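Local atomic coordinates of aminopeptidase (Aneurinibacillus sp., PDB entry 2EK8), a protein that probably removes amino acids one at a time from the N-terminus of peptides, as a zinc-dependent metalloexopeptidase of the M28 family. Residues H7-R12 and A252-K257; A165-T170 and A189-A194; N220-I225 and D261-F266; G226-S231 and A271-L276; G296-D301 and N321-L326. All coordinates share one frame; numbering follows the deposited sequence.

Contact 1. Residues H7-R12 and A252-K257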
# COMPACT_ATOMS: atom_id res chain seq x y z
N HIS A 7 -3.68 -20.52 23.19
CA HIS A 7 -4.09 -21.81 22.64
C HIS A 7 -5.44 -21.77 21.94
O HIS A 7 -5.68 -22.52 20.99
CB HIS A 7 -4.06 -22.88 23.74
CG HIS A 7 -2.67 -23.28 24.15
ND1 HIS A 7 -2.42 -24.11 25.23
CD2 HIS A 7 -1.47 -22.99 23.62
CE1 HIS A 7 -1.12 -24.30 25.34
NE2 HIS A 7 -0.52 -23.63 24.37
N GLN A 8 -6.34 -20.90 22.40
CA GLN A 8 -7.65 -20.78 21.76
C GLN A 8 -7.47 -20.36 20.30
O GLN A 8 -8.28 -20.71 19.44
CB GLN A 8 -8.52 -19.76 22.50
CG GLN A 8 -9.01 -20.21 23.87
CD GLN A 8 -9.72 -21.56 23.84
OE1 GLN A 8 -10.41 -21.88 22.87
NE2 GLN A 8 -9.56 -22.34 24.90
N ILE A 9 -6.41 -19.61 20.03
CA ILE A 9 -6.11 -19.14 18.68
C ILE A 9 -5.24 -20.15 17.94
O ILE A 9 -5.62 -20.67 16.88
CB ILE A 9 -5.34 -17.79 18.70
CG1 ILE A 9 -6.11 -16.74 19.49
CG2 ILE A 9 -5.11 -17.29 17.28
CD1 ILE A 9 -6.04 -16.94 20.98
N THR A 10 -4.07 -20.45 18.51
CA THR A 10 -3.11 -21.35 17.88
C THR A 10 -3.62 -22.75 17.55
O THR A 10 -3.10 -23.39 16.63
CB THR A 10 -1.80 -21.45 18.71
OG1 THR A 10 -2.06 -22.09 19.97
CG2 THR A 10 -1.23 -20.06 18.96
N LYS A 11 -4.62 -23.24 18.27
CA LYS A 11 -5.13 -24.57 17.97
C LYS A 11 -6.17 -24.54 16.85
O LYS A 11 -6.59 -25.58 16.35
CB LYS A 11 -5.74 -25.23 19.22
CG LYS A 11 -7.13 -24.75 19.62
CD LYS A 11 -7.74 -25.72 20.64
CE LYS A 11 -9.16 -25.35 21.02
NZ LYS A 11 -9.21 -24.16 21.92
N ARG A 12 -6.57 -23.33 16.45
CA ARG A 12 -7.58 -23.17 15.40
C ARG A 12 -7.12 -22.55 14.08
O ARG A 12 -7.86 -22.60 13.09
CB ARG A 12 -8.75 -22.33 15.94
CG ARG A 12 -9.54 -22.99 17.05
CD ARG A 12 -10.81 -22.19 17.32
NE ARG A 12 -11.72 -22.87 18.24
CZ ARG A 12 -11.56 -22.91 19.56
NH1 ARG A 12 -10.54 -22.30 20.13
NH2 ARG A 12 -12.44 -23.57 20.31
N ALA A 252 -10.95 -14.17 11.31
CA ALA A 252 -12.37 -13.89 11.51
C ALA A 252 -13.07 -15.20 11.83
O ALA A 252 -13.92 -15.27 12.71
CB ALA A 252 -12.97 -13.26 10.26
N ARG A 253 -12.70 -16.26 11.10
CA ARG A 253 -13.29 -17.58 11.33
C ARG A 253 -12.94 -18.05 12.74
O ARG A 253 -13.80 -18.53 13.48
CB ARG A 253 -12.76 -18.59 10.30
CG ARG A 253 -13.51 -19.92 10.30
CD ARG A 253 -12.79 -20.96 9.45
NE ARG A 253 -11.55 -21.39 10.08
CZ ARG A 253 -11.48 -22.20 11.12
NH1 ARG A 253 -12.60 -22.70 11.65
NH2 ARG A 253 -10.31 -22.51 11.66
N VAL A 254 -11.67 -17.91 13.12
CA VAL A 254 -11.22 -18.32 14.45
C VAL A 254 -11.99 -17.60 15.55
O VAL A 254 -12.48 -18.24 16.49
CB VAL A 254 -9.70 -18.06 14.63
CG1 VAL A 254 -9.30 -18.27 16.08
CG2 VAL A 254 -8.90 -18.99 13.73
N MET A 255 -12.12 -16.29 15.43
CA MET A 255 -12.82 -15.50 16.44
C MET A 255 -14.31 -15.81 16.55
O MET A 255 -14.90 -15.62 17.61
CB MET A 255 -12.64 -14.00 16.17
CG MET A 255 -11.21 -13.51 16.31
SD MET A 255 -10.49 -13.83 17.95
CE MET A 255 -8.74 -13.68 17.55
N SER A 256 -14.91 -16.30 15.46
CA SER A 256 -16.33 -16.64 15.47
C SER A 256 -16.60 -17.81 16.41
O SER A 256 -17.75 -18.07 16.79
CB SER A 256 -16.82 -17.00 14.06
OG SER A 256 -16.40 -18.30 13.68
N LYS A 257 -15.55 -18.53 16.79
CA LYS A 257 -15.68 -19.68 17.68
C LYS A 257 -15.45 -19.30 19.13
O LYS A 257 -15.49 -20.16 20.01
CB LYS A 257 -14.66 -20.76 17.31
CG LYS A 257 -14.53 -21.06 15.82
CD LYS A 257 -15.78 -21.70 15.25
CE LYS A 257 -15.55 -22.10 13.80
NZ LYS A 257 -16.73 -22.79 13.21

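Contact 2. Residues A165-T170 and A189-A194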
# COMPACT_ATOMS: atom_id res chain seq x y z
N ALA A 165 2.87 16.31 -19.50
CA ALA A 165 3.49 15.01 -19.68
C ALA A 165 4.78 14.90 -18.88
O ALA A 165 5.60 15.82 -18.86
CB ALA A 165 3.78 14.76 -21.16
N ALA A 166 4.95 13.77 -18.20
CA ALA A 166 6.14 13.54 -17.39
C ALA A 166 6.66 12.13 -17.61
O ALA A 166 5.92 11.16 -17.52
CB ALA A 166 5.81 13.75 -15.92
N VAL A 167 7.95 12.02 -17.91
CA VAL A 167 8.58 10.72 -18.15
C VAL A 167 9.85 10.59 -17.31
O VAL A 167 10.56 11.56 -17.08
CB VAL A 167 8.95 10.54 -19.64
CG1 VAL A 167 7.69 10.65 -20.49
CG2 VAL A 167 9.97 11.58 -20.06
N GLY A 168 10.13 9.37 -16.86
CA GLY A 168 11.31 9.13 -16.05
C GLY A 168 12.41 8.40 -16.80
O GLY A 168 12.15 7.66 -17.74
N ILE A 169 13.65 8.63 -16.37
CA ILE A 169 14.81 8.00 -16.98
C ILE A 169 15.83 7.64 -15.91
O ILE A 169 15.86 8.25 -14.84
CB ILE A 169 15.48 8.92 -18.03
CG1 ILE A 169 15.82 10.27 -17.39
CG2 ILE A 169 14.56 9.11 -19.22
CD1 ILE A 169 16.57 11.21 -18.33
N THR A 170 16.67 6.65 -16.20
CA THR A 170 17.68 6.19 -15.26
C THR A 170 18.68 7.28 -14.87
O THR A 170 18.82 8.29 -15.57
CB THR A 170 18.46 4.99 -15.82
OG1 THR A 170 19.32 4.45 -14.81
CG2 THR A 170 19.30 5.41 -17.02
N ALA A 189 14.97 18.38 -27.05
CA ALA A 189 14.43 17.06 -26.77
C ALA A 189 13.01 16.91 -27.29
O ALA A 189 12.35 17.88 -27.65
CB ALA A 189 14.47 16.78 -25.28
N THR A 190 12.54 15.66 -27.32
CA THR A 190 11.19 15.37 -27.77
C THR A 190 10.48 14.51 -26.74
O THR A 190 11.01 13.49 -26.29
CB THR A 190 11.20 14.63 -29.12
OG1 THR A 190 11.70 15.49 -30.14
CG2 THR A 190 9.78 14.19 -29.49
N VAL A 191 9.27 14.92 -26.37
CA VAL A 191 8.48 14.18 -25.41
C VAL A 191 7.08 13.97 -25.97
O VAL A 191 6.28 14.91 -26.05
CB VAL A 191 8.38 14.94 -24.06
CG1 VAL A 191 7.50 14.16 -23.09
CG2 VAL A 191 9.76 15.14 -23.48
N LYS A 192 6.80 12.74 -26.37
CA LYS A 192 5.49 12.40 -26.92
C LYS A 192 4.84 11.29 -26.12
O LYS A 192 5.36 10.17 -26.03
CB LYS A 192 5.61 11.97 -28.38
CG LYS A 192 5.91 13.11 -29.35
CD LYS A 192 5.84 12.64 -30.79
CE LYS A 192 6.12 13.77 -31.77
NZ LYS A 192 6.00 13.32 -33.18
N VAL A 193 3.69 11.60 -25.52
CA VAL A 193 2.95 10.64 -24.72
C VAL A 193 1.57 10.46 -25.34
O VAL A 193 0.80 11.41 -25.43
CB VAL A 193 2.79 11.13 -23.27
CG1 VAL A 193 1.98 10.12 -22.47
CG2 VAL A 193 4.16 11.34 -22.64
N ALA A 194 1.28 9.24 -25.78
CA ALA A 194 -0.01 8.94 -26.40
C ALA A 194 -0.60 7.67 -25.81
O ALA A 194 0.13 6.73 -25.50
CB ALA A 194 0.15 8.80 -27.90

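Contact 3. Residues N220-I225 and D261-F266. With IPA (isopropyl alcohol), chain H.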
# COMPACT_ATOMS: atom_id res chain seq x y z
N ASN A 220 -16.46 -1.23 25.44
CA ASN A 220 -16.91 -0.48 24.28
C ASN A 220 -15.72 -0.30 23.34
O ASN A 220 -15.76 0.54 22.44
CB ASN A 220 -17.48 0.88 24.71
CG ASN A 220 -16.40 1.84 25.17
OD1 ASN A 220 -15.38 1.44 25.73
ND2 ASN A 220 -16.64 3.13 24.96
N ASP A 221 -14.68 -1.11 23.55
CA ASP A 221 -13.47 -1.05 22.72
C ASP A 221 -13.69 -1.64 21.33
O ASP A 221 -14.51 -2.53 21.14
CB ASP A 221 -12.30 -1.80 23.36
CG ASP A 221 -11.81 -1.18 24.65
OD1 ASP A 221 -12.11 0.01 24.91
OD2 ASP A 221 -11.10 -1.88 25.40
N ILE A 222 -12.92 -1.14 20.37
CA ILE A 222 -12.98 -1.62 19.00
C ILE A 222 -11.57 -1.94 18.50
O ILE A 222 -10.63 -1.20 18.76
CB ILE A 222 -13.54 -0.54 18.03
CG1 ILE A 222 -14.88 -0.02 18.53
CG2 ILE A 222 -13.65 -1.12 16.62
CD1 ILE A 222 -15.92 -1.07 18.71
N ILE A 223 -11.44 -3.06 17.79
CA ILE A 223 -10.16 -3.42 17.20
C ILE A 223 -10.44 -3.71 15.73
O ILE A 223 -11.40 -4.40 15.40
CB ILE A 223 -9.53 -4.67 17.84
CG1 ILE A 223 -9.07 -4.35 19.26
CG2 ILE A 223 -8.35 -5.13 16.99
CD1 ILE A 223 -8.30 -5.48 19.94
N ILE A 224 -9.60 -3.17 14.86
CA ILE A 224 -9.75 -3.38 13.43
C ILE A 224 -8.60 -4.23 12.93
O ILE A 224 -7.44 -3.99 13.29
CB ILE A 224 -9.72 -2.02 12.67
CG1 ILE A 224 -10.91 -1.16 13.10
CG2 ILE A 224 -9.73 -2.27 11.16
CD1 ILE A 224 -10.96 0.21 12.42
N ILE A 225 -8.91 -5.25 12.13
CA ILE A 225 -7.89 -6.11 11.54
C ILE A 225 -8.09 -5.94 10.04
O ILE A 225 -9.17 -6.25 9.52
CB ILE A 225 -8.09 -7.61 11.88
CG1 ILE A 225 -8.01 -7.84 13.39
CG2 ILE A 225 -7.02 -8.44 11.16
CD1 ILE A 225 -9.28 -7.49 14.14
N ASP A 261 -15.22 -9.61 24.29
CA ASP A 261 -15.81 -8.47 24.97
C ASP A 261 -15.36 -7.19 24.29
O ASP A 261 -15.51 -6.09 24.83
CB ASP A 261 -15.41 -8.44 26.45
CG ASP A 261 -13.93 -8.27 26.65
OD1 ASP A 261 -13.19 -8.10 25.64
OD2 ASP A 261 -13.50 -8.29 27.82
N THR A 262 -14.82 -7.34 23.08
CA THR A 262 -14.33 -6.22 22.29
C THR A 262 -14.83 -6.38 20.86
O THR A 262 -14.67 -7.44 20.25
CB THR A 262 -12.78 -6.19 22.27
OG1 THR A 262 -12.30 -6.02 23.61
CG2 THR A 262 -12.28 -5.05 21.40
N GLU A 263 -15.44 -5.33 20.32
CA GLU A 263 -15.94 -5.38 18.95
C GLU A 263 -14.77 -5.56 17.99
O GLU A 263 -13.76 -4.86 18.10
CB GLU A 263 -16.69 -4.08 18.61
CG GLU A 263 -17.22 -4.01 17.18
CD GLU A 263 -18.08 -2.78 16.95
OE1 GLU A 263 -18.85 -2.41 17.86
OE2 GLU A 263 -18.00 -2.18 15.85
N LEU A 264 -14.90 -6.50 17.07
CA LEU A 264 -13.84 -6.76 16.10
C LEU A 264 -14.33 -6.49 14.69
O LEU A 264 -15.39 -6.98 14.28
CB LEU A 264 -13.35 -8.20 16.20
CG LEU A 264 -12.70 -8.62 17.52
CD1 LEU A 264 -12.24 -10.07 17.41
CD2 LEU A 264 -11.52 -7.71 17.85
N ARG A 265 -13.58 -5.68 13.96
CA ARG A 265 -13.93 -5.35 12.59
C ARG A 265 -12.84 -5.87 11.66
O ARG A 265 -11.71 -5.38 11.70
CB ARG A 265 -14.06 -3.84 12.41
CG ARG A 265 -15.10 -3.22 13.32
CD ARG A 265 -15.31 -1.74 13.03
NE ARG A 265 -16.33 -1.19 13.92
CZ ARG A 265 -16.81 0.05 13.85
NH1 ARG A 265 -16.36 0.89 12.92
NH2 ARG A 265 -17.74 0.43 14.70
N PHE A 266 -13.19 -6.87 10.86
CA PHE A 266 -12.27 -7.48 9.90
C PHE A 266 -12.57 -6.81 8.57
O PHE A 266 -13.69 -6.90 8.06
CB PHE A 266 -12.52 -8.98 9.83
CG PHE A 266 -12.24 -9.71 11.12
CD1 PHE A 266 -10.95 -10.14 11.42
CD2 PHE A 266 -13.25 -9.92 12.05
CE1 PHE A 266 -10.67 -10.79 12.62
CE2 PHE A 266 -12.98 -10.56 13.26
CZ PHE A 266 -11.69 -10.99 13.54
C1 IPA H . -10.80 -8.01 27.16
C2 IPA H . -11.19 -6.52 27.14
C3 IPA H . -9.97 -5.70 27.34
O2 IPA H . -11.74 -6.18 25.87
O HOH W 1 -10.30 -4.43 24.78

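Contact 4. Residues G226-S231 and A271-L276. With ZN (zinc ion), chain C; ZN (zinc ion), chain B.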
# COMPACT_ATOMS: atom_id res chain seq x y z
N GLY A 226 -7.08 -5.45 9.34
CA GLY A 226 -7.25 -5.24 7.91
C GLY A 226 -6.18 -5.75 6.98
O GLY A 226 -5.12 -6.21 7.40
N SER A 227 -6.50 -5.68 5.69
CA SER A 227 -5.62 -6.09 4.60
C SER A 227 -6.23 -5.46 3.36
O SER A 227 -7.30 -4.86 3.44
CB SER A 227 -5.60 -7.62 4.47
OG SER A 227 -6.91 -8.16 4.37
N HIS A 228 -5.56 -5.56 2.21
CA HIS A 228 -6.13 -5.00 0.99
C HIS A 228 -6.26 -6.10 -0.04
O HIS A 228 -5.39 -6.97 -0.16
CB HIS A 228 -5.30 -3.81 0.47
CG HIS A 228 -3.95 -4.18 -0.06
ND1 HIS A 228 -3.72 -4.44 -1.40
CD2 HIS A 228 -2.74 -4.26 0.55
CE1 HIS A 228 -2.43 -4.66 -1.58
NE2 HIS A 228 -1.81 -4.56 -0.42
N HIS A 229 -7.37 -6.06 -0.79
CA HIS A 229 -7.64 -7.10 -1.78
C HIS A 229 -7.26 -6.83 -3.23
O HIS A 229 -7.48 -7.68 -4.09
CB HIS A 229 -9.12 -7.52 -1.70
CG HIS A 229 -10.10 -6.38 -1.66
ND1 HIS A 229 -10.21 -5.45 -2.67
CD2 HIS A 229 -11.05 -6.06 -0.75
CE1 HIS A 229 -11.19 -4.60 -2.38
NE2 HIS A 229 -11.71 -4.96 -1.21
N ASP A 230 -6.68 -5.66 -3.50
CA ASP A 230 -6.25 -5.35 -4.86
C ASP A 230 -4.76 -5.62 -4.98
O ASP A 230 -4.06 -5.73 -3.98
CB ASP A 230 -6.52 -3.87 -5.19
CG ASP A 230 -5.68 -2.92 -4.35
OD1 ASP A 230 -5.67 -3.08 -3.11
OD2 ASP A 230 -5.04 -2.02 -4.94
N SER A 231 -4.29 -5.74 -6.22
CA SER A 231 -2.87 -5.98 -6.50
C SER A 231 -2.50 -5.06 -7.65
O SER A 231 -3.37 -4.46 -8.28
CB SER A 231 -2.63 -7.45 -6.89
OG SER A 231 -3.12 -7.72 -8.19
N ALA A 271 -8.39 -0.65 -3.67
CA ALA A 271 -7.51 0.39 -4.17
C ALA A 271 -6.39 0.84 -3.24
O ALA A 271 -6.08 2.02 -3.15
CB ALA A 271 -8.34 1.60 -4.58
N GLU A 272 -5.76 -0.11 -2.55
CA GLU A 272 -4.66 0.23 -1.65
C GLU A 272 -3.44 0.63 -2.46
O GLU A 272 -2.69 1.54 -2.09
CB GLU A 272 -4.33 -0.98 -0.77
CG GLU A 272 -3.20 -0.79 0.25
CD GLU A 272 -1.80 -0.90 -0.35
OE1 GLU A 272 -1.65 -1.41 -1.48
OE2 GLU A 272 -0.84 -0.48 0.34
N GLU A 273 -3.24 -0.04 -3.60
CA GLU A 273 -2.08 0.23 -4.45
C GLU A 273 -2.16 1.58 -5.15
O GLU A 273 -1.16 2.09 -5.64
CB GLU A 273 -1.93 -0.89 -5.48
CG GLU A 273 -1.80 -2.29 -4.88
CD GLU A 273 -0.43 -2.58 -4.28
OE1 GLU A 273 0.39 -1.64 -4.15
OE2 GLU A 273 -0.18 -3.76 -3.94
N ASN A 274 -3.36 2.17 -5.18
CA ASN A 274 -3.60 3.46 -5.82
C ASN A 274 -3.42 4.64 -4.88
O ASN A 274 -3.75 5.77 -5.23
CB ASN A 274 -5.02 3.52 -6.38
CG ASN A 274 -5.27 2.49 -7.45
OD1 ASN A 274 -5.06 2.74 -8.64
ND2 ASN A 274 -5.71 1.31 -7.03
N GLY A 275 -2.92 4.37 -3.67
CA GLY A 275 -2.74 5.45 -2.72
C GLY A 275 -3.61 5.32 -1.49
O GLY A 275 -4.07 6.32 -0.92
N LEU A 276 -3.85 4.08 -1.07
CA LEU A 276 -4.64 3.79 0.13
C LEU A 276 -6.04 4.40 0.06
O LEU A 276 -6.60 4.77 1.09
CB LEU A 276 -3.91 4.34 1.36
CG LEU A 276 -2.40 4.11 1.43
CD1 LEU A 276 -1.83 4.75 2.69
CD2 LEU A 276 -2.10 2.62 1.41
ZN ZN C . 0.25 -4.60 -0.12
ZN ZN B . 1.75 -3.60 -3.16
O HOH W 2 1.19 -3.04 -1.05

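Contact 5. Residues G296-D301 and N321-L326. With ZN (zinc ion), chain C.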
# COMPACT_ATOMS: atom_id res chain seq x y z
N GLY A 296 -6.98 -0.17 18.63
CA GLY A 296 -5.90 -0.61 17.77
C GLY A 296 -6.35 -1.10 16.41
O GLY A 296 -7.44 -1.65 16.26
N MET A 297 -5.49 -0.90 15.42
CA MET A 297 -5.75 -1.34 14.06
C MET A 297 -4.53 -2.15 13.63
O MET A 297 -3.40 -1.66 13.69
CB MET A 297 -5.95 -0.14 13.14
CG MET A 297 -6.32 -0.48 11.69
SD MET A 297 -4.90 -0.86 10.65
CE MET A 297 -5.70 -1.62 9.24
N PHE A 298 -4.76 -3.41 13.27
CA PHE A 298 -3.69 -4.31 12.82
C PHE A 298 -3.80 -4.43 11.30
O PHE A 298 -4.84 -4.84 10.80
CB PHE A 298 -3.86 -5.71 13.43
CG PHE A 298 -3.70 -5.76 14.93
CD1 PHE A 298 -2.62 -6.44 15.49
CD2 PHE A 298 -4.63 -5.16 15.77
CE1 PHE A 298 -2.47 -6.53 16.87
CE2 PHE A 298 -4.48 -5.24 17.16
CZ PHE A 298 -3.40 -5.92 17.71
N GLN A 299 -2.74 -4.07 10.57
CA GLN A 299 -2.73 -4.18 9.11
C GLN A 299 -1.84 -5.35 8.70
O GLN A 299 -0.69 -5.45 9.14
CB GLN A 299 -2.20 -2.90 8.46
CG GLN A 299 -1.97 -2.99 6.94
CD GLN A 299 -3.27 -3.09 6.14
OE1 GLN A 299 -4.37 -3.12 6.70
NE2 GLN A 299 -3.14 -3.14 4.81
N LEU A 300 -2.38 -6.23 7.86
CA LEU A 300 -1.66 -7.40 7.38
C LEU A 300 -1.37 -7.20 5.89
O LEU A 300 -2.29 -7.16 5.08
CB LEU A 300 -2.53 -8.65 7.57
CG LEU A 300 -2.89 -8.99 9.02
CD1 LEU A 300 -4.19 -9.77 9.07
CD2 LEU A 300 -1.74 -9.78 9.64
N ASP A 301 -0.10 -7.07 5.54
CA ASP A 301 0.27 -6.85 4.15
C ASP A 301 1.59 -7.58 3.91
O ASP A 301 2.62 -7.20 4.48
CB ASP A 301 0.45 -5.34 3.89
CG ASP A 301 0.39 -4.98 2.40
OD1 ASP A 301 0.50 -5.88 1.55
OD2 ASP A 301 0.23 -3.78 2.09
N ASN A 321 3.23 1.58 20.09
CA ASN A 321 1.86 1.93 20.44
C ASN A 321 1.18 0.67 20.96
O ASN A 321 1.81 -0.38 21.07
CB ASN A 321 1.10 2.56 19.26
CG ASN A 321 1.08 1.69 18.02
OD1 ASN A 321 0.84 0.49 18.10
ND2 ASN A 321 1.31 2.31 16.86
N ARG A 322 -0.10 0.75 21.30
CA ARG A 322 -0.79 -0.42 21.84
C ARG A 322 -0.71 -1.64 20.93
O ARG A 322 -0.59 -2.78 21.40
CB ARG A 322 -2.25 -0.10 22.15
CG ARG A 322 -3.01 -1.28 22.76
CD ARG A 322 -4.45 -0.94 23.09
NE ARG A 322 -4.54 0.12 24.09
CZ ARG A 322 -4.89 1.37 23.83
NH1 ARG A 322 -5.18 1.74 22.59
NH2 ARG A 322 -4.93 2.26 24.82
N VAL A 323 -0.78 -1.41 19.62
CA VAL A 323 -0.73 -2.52 18.68
C VAL A 323 0.63 -3.22 18.69
O VAL A 323 0.70 -4.45 18.70
CB VAL A 323 -1.08 -2.05 17.24
CG1 VAL A 323 -0.96 -3.22 16.26
CG2 VAL A 323 -2.50 -1.48 17.21
N THR A 324 1.72 -2.45 18.70
CA THR A 324 3.03 -3.10 18.73
C THR A 324 3.26 -3.76 20.09
O THR A 324 3.92 -4.79 20.17
CB THR A 324 4.20 -2.12 18.41
OG1 THR A 324 4.28 -1.09 19.41
CG2 THR A 324 3.99 -1.49 17.04
N ASP A 325 2.69 -3.20 21.15
CA ASP A 325 2.84 -3.80 22.47
C ASP A 325 2.15 -5.16 22.49
O ASP A 325 2.67 -6.12 23.04
CB ASP A 325 2.25 -2.91 23.57
CG ASP A 325 3.12 -1.72 23.90
OD1 ASP A 325 4.33 -1.73 23.59
OD2 ASP A 325 2.58 -0.76 24.50
N LEU A 326 0.96 -5.24 21.89
CA LEU A 326 0.22 -6.50 21.85
C LEU A 326 0.93 -7.49 20.94
O LEU A 326 1.04 -8.67 21.25
CB LEU A 326 -1.21 -6.27 21.37
CG LEU A 326 -2.14 -5.63 22.40
CD1 LEU A 326 -3.44 -5.21 21.75
CD2 LEU A 326 -2.39 -6.61 23.55
ZN ZN C . 0.25 -4.60 -0.12
O HOH W 2 1.19 -3.04 -1.05

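Contact 1. Residues H7-R12 and A252-K257
Val254 and Ile9 make the apolar part of this contact, with Arg12 packing its CB on Val254. Val254 points toward residues 7-12 and spreads its two methyls: CG1 faces Ile9, with Val254 CG1 4.5 Å from Ile9 CG2, while CG2 approaches the end of the segment, 3.8 Å from Arg12 O. Met255 starts away from the contact but swings its methyl round, so that Met255 CE comes to 4.5 Å from Ile9 CG1; a flexible thioether suits this loose fit. The pieces joined are the short N-terminal helix 6-10 and the C-terminal end of helix 238-255 in the peptidase domain, with helix 382-400 also packing on Ile9 through Ser394 and Tyr397. The polar contacts gather round two arginines. Arg12 runs extended from CG to NE across Lys257, whose CB is 3.7 Å from Arg12 NE, and then turns back on its own segment: NH1 gives hydrogen bonds to Gln8 O and Gln8 OE1, both at 2.8 Å, the former on a lone pair in the carbonyl plane. Arg253, bent at chi3 (70°), brings NH2 to 2.8 Å from Arg12 O, at an angle too poor for a hydrogen bond; its charge is instead paired with Glu250.

Contact 2. Residues A165-T170 and A189-A194
Strand 165-169, of the PA domain, and residues 189-194 of the long strand 188-210 cross steeply, their N-to-C directions 107° apart and their axes 7.7 Å from each other at closest, so they meet face to face through side chains and not as paired neighbours. Ala165 and Val167, two residues apart, point toward the other strand, where Val191 and Val193 point back. The closest meeting is a methyl on a methyl, Ala165 CB 3.7 Å from Val193 CG2; alanine suits this place because a single methyl fills the short distance between the backbones, whose nearest CA atoms, those of Ala165 and Val193, are 6.7 Å apart. Val193 CG2 also lies 4.2 Å from Val167 CG1. With CG1 of Val193 anti to the backbone N (chi1 179°), the CG2 branch is the one presented to both partners. Val191 uses its CG1, 4.2 Å from Ala165 CB and more distant from Val167 CG1. All four residues are buried. Around them, Leu73 of strand 70-75 touches Val167 and Val191, Ile117 of strand 117-121 and Ala141 of strand 141-145 lie against Val191, and Ser91 of strand 91-99 covers Ala165 and Val193.

Contact 3. Residues N220-I225 and D261-F266
Ile223 and Leu264 are neighbours across a parallel strand pair, Leu264 CD2 reaching 3.6 Å from Ile223 CB. On the same face Ile225 sets CD1 over one face of the Phe266 ring, while its CB lies 3.8 Å from Phe266 CD1. Four hydrogen bonds join the backbones; Arg265 N to Ile223 O, at 2.9 Å and 168°, is nearly straight. On the other face, Ile222 CG2 packs 3.8 Å from Arg265 NE. That guanidinium is fixed by Glu263 in a side-on salt bridge, OE2 accepting from both Arg265 NE (2.7 Å) and NH2, from one face of the carboxylate. Without the carboxylate, as with an alanine here, NE would probably lose its acceptor and the guanidinium be freer to turn, although Glu290 and Tyr282 also hold it. Farther out, helix 238-255 links these strands in a beta-alpha-beta crossover, covering Leu264 and Phe266. The face of Ile223 and Phe266 is wholly apolar; that of Ile222 also takes a buried carboxylate, its charge probably balanced by Arg265.

Contact 4. Residues G226-S231 and A271-L276
The imidazole of His228 and the carboxylate of Glu272 are stacked, their planes 21° apart. Glu272 reaches this place with CG anti to the backbone N (chi1 -179°) and a bend at chi2, which lay its chain over one face of the ring: Glu272 CG stands 3.7 Å from the ring centroid in a CH-pi contact, and OE1 continues above the plane toward the rim. The ring edge is thereby kept for other partners. NE2 of His228 binds one zinc ion at 2.1 Å, while its ND1 donates to Asp230 OD1 at 2.9 Å, meeting that oxygen from above the carboxylate plane. Asp230 is the second-shell residue that ties the two segments together. Its OD1 also accepts Glu272 N, from the opposite face, and its OD2 uses the syn lone pair for Glu273 N at 3.0 Å and 164°. Aspartate suits the place, for its short chain offers two oxygens to two successive amides. Glu273, bent at chi2, brings its CG against Asp230 OD2 and grips the second zinc ion with both oxygens, OE2 at 2.1 Å and OE1 at 2.6 Å. Asp240 joins both metal sites, Asp301 completing the first and His371 the second. A water bridges the two ions and donates to Glu272 OE1 in a long bond of 3.3 Å. This is the co-catalytic dizinc centre expected of M28 aminopeptidases, in which such a bridging water, polarised by two metals, is probably the nucleophile.

Contact 5. Residues G296-D301 and N321-L326
Strand 294-300 of the M28 peptidase domain runs toward the dizinc site, and here the first turn of helix 322-334 packs against it, the short segments crossing at -63° with their axes 8.3 Å apart. Val323 carries the contact with both branches. Its CG1, anti to the backbone N (chi1 178°), sits over the centre of the Phe298 ring, 3.7 Å from the centroid and 12° off the normal, a CH-pi contact. The other branch goes to the backbone, Val323 CG2 lying 3.6 Å from Gly296 CA; glycine suits this position because a CB here would clash with that methyl. Leu326, one turn on, meets the same ring at its edge, its CD1 4.1 Å from Phe298 CZ. With the Phe298 ring cut back to an alanine, a gap would probably open between strand and helix, leaving Val323 CG1 and Leu326 CD1 without their shared aromatic partner. The helix start is fixed by a capping box: Asn321 OD1 accepts Thr324 N at 3.1 Å, and Thr324 OG1 accepts Asn321 N at 2.9 Å. Just past the strand's end, Asp301 binds one zinc ion through both carboxylate oxygens. Strands 222-228 and 358-364 flank this strand in the sheet; Ala395 and Val396 of helix 382-400 also touch Phe298, and Ala359 of strand 358-364 lies against Val323.

Contacts 2 to 5 are buried, whereas contact 1 is only partly so and mixes apolar packing with arginine chemistry far from the centre of the chain. Contacts 3, 4 and 5 share the peptidase sheet: strand 222-228 serves both 3 and 4, and strand 294-300 is its neighbour, bonded through Ile224 and Gly226. Along these strands the character changes from aliphatic and aromatic packing to carboxylates and histidine, and contacts 4 and 5 meet at one zinc ion. Contact 1 backs onto contact 3, Met255 and Ala252 resting on Phe266. Contact 2, purely apolar, lies far off, its centre about 48 Å from that of contact 3, on a strand of the PA domain.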